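Local coordinates for protein ORF14 (Streptomyces clavuligerus, PDB 2WPX) that binds acetyl-CoA and is probably an acyltransferase, a tandem GNAT protein of the clavulanic acid biosynthesis pathway, at residues V44-A56 / A221-R233. Residues are numbered along the deposited sequence; the frame is centred on the assembly and turned at random.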
loop_
_atom_site.group_PDB
_atom_site.type_symbol
_atom_site.label_atom_id
_atom_site.label_comp_id
_atom_site.label_asym_id
_atom_site.label_seq_id
_atom_site.Cartn_x
_atom_site.Cartn_y
_atom_site.Cartn_z
ATOM N N VAL A 44 -7.093 -14.655 0.370
ATOM C CA VAL A 44 -7.571 -14.279 -0.956
ATOM C C VAL A 44 -6.690 -13.204 -1.583
ATOM O O VAL A 44 -6.148 -13.378 -2.685
ATOM C CB VAL A 44 -9.055 -13.855 -0.878
ATOM C CG1 VAL A 44 -9.624 -13.394 -2.303
ATOM C CG2 VAL A 44 -9.873 -15.069 -0.280
ATOM N N ASP A 45 -6.528 -12.092 -0.858
ATOM C CA ASP A 45 -5.613 -11.025 -1.286
ATOM C C ASP A 45 -4.223 -11.576 -1.614
ATOM O O ASP A 45 -3.666 -11.335 -2.705
ATOM C CB ASP A 45 -5.560 -9.983 -0.179
ATOM C CG ASP A 45 -4.700 -8.797 -0.507
ATOM O OD1 ASP A 45 -4.190 -8.187 0.455
ATOM O OD2 ASP A 45 -4.551 -8.444 -1.701
ATOM N N MET A 46 -3.639 -12.331 -0.680
ATOM C CA MET A 46 -2.249 -12.765 -0.877
ATOM C C MET A 46 -2.054 -13.686 -2.081
ATOM O O MET A 46 -1.133 -13.495 -2.868
ATOM C CB MET A 46 -1.659 -13.424 0.368
ATOM C CG MET A 46 -1.458 -12.494 1.553
ATOM S SD MET A 46 -0.678 -10.864 1.327
ATOM C CE MET A 46 0.692 -11.258 0.389
ATOM N N VAL A 47 -2.919 -14.688 -2.184
ATOM C CA VAL A 47 -2.786 -15.658 -3.223
ATOM C C VAL A 47 -3.059 -14.982 -4.546
ATOM O O VAL A 47 -2.400 -15.277 -5.537
ATOM C CB VAL A 47 -3.717 -16.896 -3.019
ATOM C CG1 VAL A 47 -3.665 -17.813 -4.301
ATOM C CG2 VAL A 47 -3.328 -17.662 -1.723
ATOM N N GLY A 48 -4.002 -14.057 -4.578
ATOM C CA GLY A 48 -4.226 -13.346 -5.808
ATOM C C GLY A 48 -3.041 -12.455 -6.077
ATOM O O GLY A 48 -2.788 -12.148 -7.243
ATOM N N SER A 49 -2.318 -12.033 -5.029
ATOM C CA SER A 49 -1.139 -11.189 -5.272
ATOM C C SER A 49 -0.008 -11.942 -6.010
ATOM O O SER A 49 0.954 -11.313 -6.503
ATOM C CB SER A 49 -0.582 -10.565 -4.000
ATOM O OG SER A 49 0.217 -11.493 -3.280
ATOM N N LEU A 50 -0.125 -13.257 -6.126
ATOM C CA LEU A 50 0.872 -14.032 -6.869
ATOM C C LEU A 50 0.472 -14.141 -8.335
ATOM O O LEU A 50 1.335 -14.377 -9.188
ATOM C CB LEU A 50 0.996 -15.469 -6.309
ATOM C CG LEU A 50 1.432 -15.647 -4.866
ATOM C CD1 LEU A 50 1.187 -17.121 -4.459
ATOM C CD2 LEU A 50 2.902 -15.226 -4.686
ATOM N N ARG A 51 -0.826 -13.985 -8.615
ATOM C CA ARG A 51 -1.357 -14.269 -9.932
ATOM C C ARG A 51 -1.541 -12.994 -10.773
ATOM O O ARG A 51 -1.454 -12.999 -12.015
ATOM C CB ARG A 51 -2.679 -15.017 -9.774
ATOM C CG ARG A 51 -2.570 -16.353 -8.954
ATOM C CD ARG A 51 -3.687 -17.380 -9.334
ATOM N NE ARG A 51 -4.969 -16.937 -8.808
ATOM C CZ ARG A 51 -6.165 -17.180 -9.346
ATOM N NH1 ARG A 51 -6.305 -17.866 -10.487
ATOM N NH2 ARG A 51 -7.237 -16.706 -8.733
ATOM N N PHE A 52 -1.778 -11.898 -10.051
ATOM C CA PHE A 52 -2.234 -10.642 -10.631
ATOM C C PHE A 52 -1.369 -9.514 -10.147
ATOM O O PHE A 52 -1.535 -9.044 -9.036
ATOM C CB PHE A 52 -3.668 -10.368 -10.232
ATOM C CG PHE A 52 -4.590 -11.494 -10.524
ATOM C CD1 PHE A 52 -5.085 -12.273 -9.511
ATOM C CD2 PHE A 52 -4.974 -11.766 -11.829
ATOM C CE1 PHE A 52 -5.986 -13.343 -9.817
ATOM C CE2 PHE A 52 -5.833 -12.796 -12.121
ATOM C CZ PHE A 52 -6.342 -13.590 -11.107
ATOM N N ALA A 53 -0.446 -9.093 -10.997
ATOM C CA ALA A 53 0.488 -8.109 -10.605
ATOM C C ALA A 53 -0.026 -6.760 -11.072
ATOM O O ALA A 53 -0.932 -6.659 -11.941
ATOM C CB ALA A 53 1.894 -8.410 -11.199
ATOM N N PRO A 54 0.559 -5.706 -10.498
ATOM C CA PRO A 54 0.206 -4.351 -10.898
ATOM C C PRO A 54 0.724 -4.148 -12.291
ATOM O O PRO A 54 1.584 -4.933 -12.791
ATOM C CB PRO A 54 0.955 -3.439 -9.926
ATOM C CG PRO A 54 1.982 -4.353 -9.144
ATOM C CD PRO A 54 1.523 -5.796 -9.389
ATOM N N PRO A 55 0.179 -3.116 -12.929
ATOM C CA PRO A 55 0.432 -2.788 -14.272
ATOM C C PRO A 55 1.920 -2.699 -14.597
ATOM O O PRO A 55 2.720 -2.159 -13.830
ATOM C CB PRO A 55 -0.260 -1.433 -14.396
ATOM C CG PRO A 55 -1.435 -1.600 -13.441
ATOM C CD PRO A 55 -0.862 -2.254 -12.330
ATOM N N ALA A 56 2.236 -3.220 -15.778
ATOM C CA ALA A 56 3.573 -3.153 -16.316
ATOM C C ALA A 56 4.548 -3.525 -15.232
ATOM O O ALA A 56 5.557 -2.888 -15.065
ATOM C CB ALA A 56 3.871 -1.733 -16.830
ATOM N N ALA A 221 -5.523 3.208 -15.455
ATOM C CA ALA A 221 -5.061 1.874 -15.754
ATOM C C ALA A 221 -6.031 0.867 -15.188
ATOM O O ALA A 221 -6.047 0.605 -14.015
ATOM C CB ALA A 221 -3.708 1.661 -15.177
ATOM N N ARG A 222 -6.844 0.322 -16.077
ATOM C CA ARG A 222 -7.827 -0.647 -15.773
ATOM C C ARG A 222 -7.243 -1.883 -15.108
ATOM O O ARG A 222 -7.940 -2.626 -14.450
ATOM C CB ARG A 222 -8.476 -1.055 -17.072
ATOM C CG ARG A 222 -9.888 -0.677 -17.247
ATOM C CD ARG A 222 -10.307 0.763 -17.349
ATOM N NE ARG A 222 -11.430 0.796 -16.442
ATOM C CZ ARG A 222 -12.415 1.683 -16.361
ATOM N NH1 ARG A 222 -12.565 2.702 -17.186
ATOM N NH2 ARG A 222 -13.298 1.490 -15.396
ATOM N N GLN A 223 -5.951 -2.104 -15.303
ATOM C CA GLN A 223 -5.310 -3.271 -14.762
ATOM C C GLN A 223 -5.196 -3.182 -13.238
ATOM O O GLN A 223 -5.167 -4.201 -12.565
ATOM C CB GLN A 223 -3.945 -3.492 -15.420
ATOM C CG GLN A 223 -3.436 -4.879 -15.215
ATOM C CD GLN A 223 -2.134 -5.186 -15.953
ATOM O OE1 GLN A 223 -1.789 -4.549 -16.936
ATOM N NE2 GLN A 223 -1.428 -6.182 -15.477
ATOM N N PHE A 224 -5.135 -1.964 -12.713
ATOM C CA PHE A 224 -5.235 -1.738 -11.286
ATOM C C PHE A 224 -6.540 -2.307 -10.748
ATOM O O PHE A 224 -6.542 -3.060 -9.785
ATOM C CB PHE A 224 -5.149 -0.249 -10.953
ATOM C CG PHE A 224 -3.771 0.275 -10.907
ATOM C CD1 PHE A 224 -2.844 -0.253 -10.012
ATOM C CD2 PHE A 224 -3.377 1.338 -11.734
ATOM C CE1 PHE A 224 -1.515 0.248 -9.978
ATOM C CE2 PHE A 224 -2.095 1.853 -11.675
ATOM C CZ PHE A 224 -1.154 1.296 -10.814
ATOM N N GLU A 225 -7.644 -1.932 -11.387
ATOM C CA GLU A 225 -8.946 -2.478 -11.041
ATOM C C GLU A 225 -8.989 -4.003 -11.160
ATOM O O GLU A 225 -9.511 -4.646 -10.284
ATOM C CB GLU A 225 -10.056 -1.881 -11.910
ATOM C CG GLU A 225 -10.198 -0.402 -11.783
ATOM C CD GLU A 225 -11.370 0.180 -12.536
ATOM O OE1 GLU A 225 -11.879 1.195 -12.066
ATOM O OE2 GLU A 225 -11.773 -0.372 -13.604
ATOM N N THR A 226 -8.460 -4.561 -12.252
ATOM C CA THR A 226 -8.513 -6.013 -12.423
ATOM C C THR A 226 -7.618 -6.752 -11.412
ATOM O O THR A 226 -8.006 -7.830 -10.954
ATOM C CB THR A 226 -8.235 -6.511 -13.875
ATOM O OG1 THR A 226 -6.841 -6.364 -14.205
ATOM C CG2 THR A 226 -9.089 -5.746 -14.865
ATOM N N MET A 227 -6.472 -6.151 -11.060
ATOM C CA MET A 227 -5.577 -6.706 -10.051
ATOM C C MET A 227 -6.295 -6.826 -8.686
ATOM O O MET A 227 -6.229 -7.859 -8.035
ATOM C CB MET A 227 -4.281 -5.890 -9.945
ATOM C CG MET A 227 -3.430 -6.207 -8.748
ATOM S SD MET A 227 -2.232 -4.933 -8.374
ATOM C CE MET A 227 -3.356 -3.656 -7.778
ATOM N N ARG A 228 -6.989 -5.757 -8.312
ATOM C CA ARG A 228 -7.813 -5.677 -7.137
ATOM C C ARG A 228 -8.889 -6.743 -7.073
ATOM O O ARG A 228 -9.074 -7.395 -6.074
ATOM C CB ARG A 228 -8.500 -4.315 -7.101
ATOM C CG ARG A 228 -8.008 -3.435 -6.032
ATOM C CD ARG A 228 -7.334 -2.222 -6.562
ATOM N NE ARG A 228 -6.913 -1.292 -5.504
ATOM C CZ ARG A 228 -5.973 -0.363 -5.662
ATOM N NH1 ARG A 228 -5.343 -0.248 -6.832
ATOM N NH2 ARG A 228 -5.660 0.454 -4.650
ATOM N N VAL A 229 -9.620 -6.888 -8.158
ATOM C CA VAL A 229 -10.721 -7.822 -8.208
ATOM C C VAL A 229 -10.165 -9.204 -8.073
ATOM O O VAL A 229 -10.743 -9.995 -7.339
ATOM C CB VAL A 229 -11.568 -7.711 -9.536
ATOM C CG1 VAL A 229 -12.610 -8.782 -9.573
ATOM C CG2 VAL A 229 -12.256 -6.338 -9.644
ATOM N N GLY A 230 -9.044 -9.486 -8.747
ATOM C CA GLY A 230 -8.401 -10.796 -8.647
ATOM C C GLY A 230 -7.909 -11.075 -7.227
ATOM O O GLY A 230 -7.849 -12.219 -6.768
ATOM N N ARG A 231 -7.549 -10.013 -6.530
ATOM C CA ARG A 231 -7.163 -10.149 -5.154
ATOM C C ARG A 231 -8.380 -10.108 -4.197
ATOM O O ARG A 231 -8.214 -10.170 -3.018
ATOM C CB ARG A 231 -6.085 -9.103 -4.822
ATOM C CG ARG A 231 -4.752 -9.541 -5.479
ATOM C CD ARG A 231 -3.676 -8.442 -5.488
ATOM N NE ARG A 231 -3.405 -7.984 -4.155
ATOM C CZ ARG A 231 -2.392 -7.174 -3.850
ATOM N NH1 ARG A 231 -1.530 -6.812 -4.808
ATOM N NH2 ARG A 231 -2.221 -6.772 -2.598
ATOM N N GLY A 232 -9.589 -10.071 -4.726
ATOM C CA GLY A 232 -10.797 -10.096 -3.892
ATOM C C GLY A 232 -11.050 -8.773 -3.167
ATOM O O GLY A 232 -11.799 -8.731 -2.186
ATOM N N ARG A 233 -10.364 -7.714 -3.620
ATOM C CA ARG A 233 -10.527 -6.387 -3.050
ATOM C C ARG A 233 -11.689 -5.649 -3.717
ATOM O O ARG A 233 -11.830 -5.662 -4.945
ATOM C CB ARG A 233 -9.245 -5.559 -3.236
ATOM C CG ARG A 233 -8.166 -5.960 -2.267
ATOM C CD ARG A 233 -6.887 -5.279 -2.558
ATOM N NE ARG A 233 -5.897 -5.611 -1.533
ATOM C CZ ARG A 233 -5.731 -4.871 -0.442
ATOM N NH1 ARG A 233 -6.494 -3.799 -0.250
ATOM N NH2 ARG A 233 -4.827 -5.195 0.451
HETATM O O HOH W 1 -7.409 -14.469 -4.965
HETATM O O HOH W 2 -0.592 -7.709 -6.853
HETATM O O HOH W 3 -2.454 -8.119 -13.234
#
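Asp45 is gripped by two arginines that follow the end of helix 222-230, and the three form a salt-bridge network. With CG of Asp45 anti to its own N (chi1 -178°), the carboxylate lies beside the guanidinium edge of Arg231, the two planes only 23° apart. Two nitrogens of Arg231, NE and NH2, converge on one oxygen, Asp45 OD2: NE reaches it at 2.7 Å, nearly along the C-O axis, while NH2 meets it on the syn side. Arg233 approaches from above the carboxylate plane, its guanidinium turned 76° to it, and divides its grip: NE to Asp45 OD2 and NH2 to Asp45 OD1, each 3.1 Å. OD2 thus accepts three N-H groups, which probably favours ionised Asp45. A bend at chi3 brings one face of the Arg231 guanidinium over Ser49 CB, offset toward the rim. Gly232, with positive phi, ends the helix in a Schellman motif; its CA lies 3.8 Å from Val44 CG1.

Further along, the Phe52 ring lays a face on the bare backbone of Gly230, whose CA is 4.0 Å from the ring centroid. Met227 SD packs against Pro54 CA at 3.6 Å. The Pro55 ring then sits on Phe224, CG 3.7 Å from the centroid on the ring normal, a CH-pi contact. One water donates to both Val44 O (2.8 Å) and Gly230 O (2.9 Å), joining the two helices. Away from the acetyl-CoA pocket, this packing joins helix 43-51 and its following loop, in the N-terminal GNAT region, to helix 222-230 of the C-terminal one: an inter-domain interface of a tandem GNAT fold.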